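Fatty acid-binding protein homolog 1 (Echinococcus granulosus, PDB 1O8V) binds long-chain fatty acids inside a beta-barrel and has been implicated in the acquisition, storage and transport of lipids. Local coordinates at residues K73-T76 with P77-E81. Numbering follows the deposited sequence. Where two conformers were deposited one is given.
Sequences KEVT and PDSRE. With PLM (palmitic acid), chain B.
Buried Thr76 ties this turn together through its hydroxyl, which does two jobs at once: OG1 donates to Asp78 OD1 at 2.7 Å and accepts from Arg80 N at 3.1 Å. A chi1 of 62°, setting OG1 between the backbone N and the carbonyl carbon, aims the oxygen at both partners. It reaches Asp78 OD1 from above the carboxylate plane, leaving the syn side of that oxygen to Arg80 NH2. The second carboxylate oxygen, Asp78 OD2, spends its syn lone pair on Arg80 NE at 2.7 Å, completing a side-on, two-nitrogen salt bridge. Bent at chi3, the arginine folds back, and Thr76 OG1 lies over one guanidinium face, offset toward the rim. A backbone bond from Ser79 N to Thr76 O (2.9 Å) closes a type I turn from Thr76 to Ser79. Beside it, Thr76 N to Arg80 O (3.0 Å) joins the two arms of the hairpin linking strands 72-75 and 81-89 of the fatty-acid-binding protein barrel. The turn borders the lipid: Pro77 CB lies 3.6 Å from palmitate CE, while Asp78 OD1 approaches carbon CA of the fatty acid at 3.3 Å. Arg80 NH1 has a further salt bridge, to Asp99. The outer side is looser and exposed, with Val75 CG1 merely brushing Ser79, a residue with two conformers, beside the non-hydrogen-bonded Val75-Glu81 pair.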
loop_
_atom_site.group_PDB
_atom_site.type_symbol
_atom_site.label_atom_id
_atom_site.label_comp_id
_atom_site.label_asym_id
_atom_site.label_seq_id
_atom_site.Cartn_x
_atom_site.Cartn_y
_atom_site.Cartn_z
ATOM N N LYS A 73 9.308 11.116 -2.374
ATOM C CA LYS A 73 10.159 9.964 -2.625
ATOM C C LYS A 73 9.823 8.858 -1.636
ATOM O O LYS A 73 9.745 9.058 -0.426
ATOM C CB LYS A 73 11.633 10.350 -2.534
ATOM C CG LYS A 73 12.088 11.242 -3.655
ATOM C CD LYS A 73 13.462 11.829 -3.366
ATOM C CE LYS A 73 13.811 12.980 -4.324
ATOM N NZ LYS A 73 14.778 12.527 -5.380
ATOM N N GLU A 74 9.566 7.688 -2.178
ATOM C CA GLU A 74 9.243 6.534 -1.380
ATOM C C GLU A 74 10.193 5.400 -1.737
ATOM O O GLU A 74 10.683 5.316 -2.857
ATOM C CB GLU A 74 7.766 6.139 -1.612
ATOM C CG GLU A 74 7.367 4.851 -0.922
ATOM C CD GLU A 74 5.905 4.457 -1.117
ATOM O OE1 GLU A 74 5.187 5.085 -1.946
ATOM O OE2 GLU A 74 5.503 3.501 -0.405
ATOM N N VAL A 75 10.508 4.546 -0.764
ATOM C CA VAL A 75 11.165 3.295 -1.037
ATOM C C VAL A 75 10.140 2.175 -0.760
ATOM O O VAL A 75 9.549 2.106 0.315
ATOM C CB VAL A 75 12.421 3.111 -0.195
ATOM C CG1 VAL A 75 13.059 1.818 -0.515
ATOM C CG2 VAL A 75 13.380 4.293 -0.451
ATOM N N THR A 76 9.877 1.345 -1.764
ATOM C CA THR A 76 8.953 0.226 -1.611
ATOM C C THR A 76 9.573 -0.894 -0.764
ATOM O O THR A 76 10.783 -0.898 -0.548
ATOM C CB THR A 76 8.570 -0.328 -3.006
ATOM O OG1 THR A 76 9.740 -0.829 -3.676
ATOM C CG2 THR A 76 8.014 0.781 -3.877
ATOM N N PRO A 77 8.758 -1.831 -0.290
ATOM C CA PRO A 77 9.274 -2.919 0.541
ATOM C C PRO A 77 10.338 -3.759 -0.152
ATOM O O PRO A 77 11.173 -4.295 0.547
ATOM C CB PRO A 77 8.032 -3.746 0.841
ATOM C CG PRO A 77 6.928 -2.768 0.785
ATOM C CD PRO A 77 7.291 -1.889 -0.391
ATOM N N ASP A 78 10.316 -3.867 -1.486
ATOM C CA ASP A 78 11.305 -4.620 -2.257
ATOM C C ASP A 78 12.501 -3.752 -2.679
ATOM O O ASP A 78 13.333 -4.173 -3.468
ATOM C CB ASP A 78 10.657 -5.270 -3.495
ATOM C CG ASP A 78 10.100 -4.270 -4.434
ATOM O OD1 ASP A 78 9.274 -3.441 -4.004
ATOM O OD2 ASP A 78 10.433 -4.238 -5.628
ATOM N N SER A 79 12.550 -2.541 -2.148
ATOM C CA SER A 79 13.680 -1.599 -2.248
ATOM C C SER A 79 13.849 -1.046 -3.686
ATOM O O SER A 79 14.936 -1.111 -4.284
ATOM C CB SER A 79 14.979 -2.226 -1.762
ATOM O OG SER A 79 15.949 -1.207 -1.602
ATOM N N ARG A 80 12.734 -0.607 -4.280
ATOM C CA ARG A 80 12.754 0.266 -5.431
ATOM C C ARG A 80 12.543 1.681 -4.937
ATOM O O ARG A 80 11.676 1.930 -4.096
ATOM C CB ARG A 80 11.646 -0.069 -6.435
ATOM C CG ARG A 80 11.907 -1.284 -7.284
ATOM C CD ARG A 80 10.700 -1.712 -8.152
ATOM N NE ARG A 80 9.643 -2.202 -7.276
ATOM C CZ ARG A 80 8.440 -1.652 -7.126
ATOM N NH1 ARG A 80 8.069 -0.622 -7.852
ATOM N NH2 ARG A 80 7.646 -2.135 -6.191
ATOM N N GLU A 81 13.288 2.608 -5.522
ATOM C CA GLU A 81 13.100 4.046 -5.291
ATOM C C GLU A 81 12.007 4.515 -6.236
ATOM O O GLU A 81 12.104 4.337 -7.446
ATOM C CB GLU A 81 14.396 4.813 -5.589
ATOM C CG GLU A 81 15.472 4.616 -4.528
ATOM C CD GLU A 81 16.678 5.529 -4.710
ATOM O OE1 GLU A 81 16.508 6.685 -5.164
ATOM O OE2 GLU A 81 17.806 5.095 -4.375
HETATM C C1 PLM B . -1.107 -2.879 0.441
HETATM O O1 PLM B . -1.544 -3.995 0.923
HETATM O O2 PLM B . -1.292 -1.799 1.173
HETATM C C2 PLM B . -0.429 -2.882 -0.927
HETATM C C3 PLM B . 0.958 -2.256 -0.905
HETATM C C4 PLM B . 1.621 -2.496 -2.264
HETATM C C5 PLM B . 2.968 -1.785 -2.337
HETATM C C6 PLM B . 3.626 -1.873 -3.723
HETATM C C7 PLM B . 4.009 -3.275 -4.204
HETATM C C8 PLM B . 5.420 -3.599 -3.780
HETATM C C9 PLM B . 5.853 -5.027 -4.065
HETATM C CA PLM B . 6.871 -5.472 -3.031
HETATM C CB PLM B . 6.511 -6.759 -2.337
HETATM C CC PLM B . 7.467 -7.150 -1.211
HETATM C CD PLM B . 6.727 -7.817 -0.072
HETATM C CE PLM B . 6.437 -6.920 1.120
HETATM C CF PLM B . 5.561 -7.649 2.135
HETATM C CG PLM B . 5.208 -6.818 3.365
#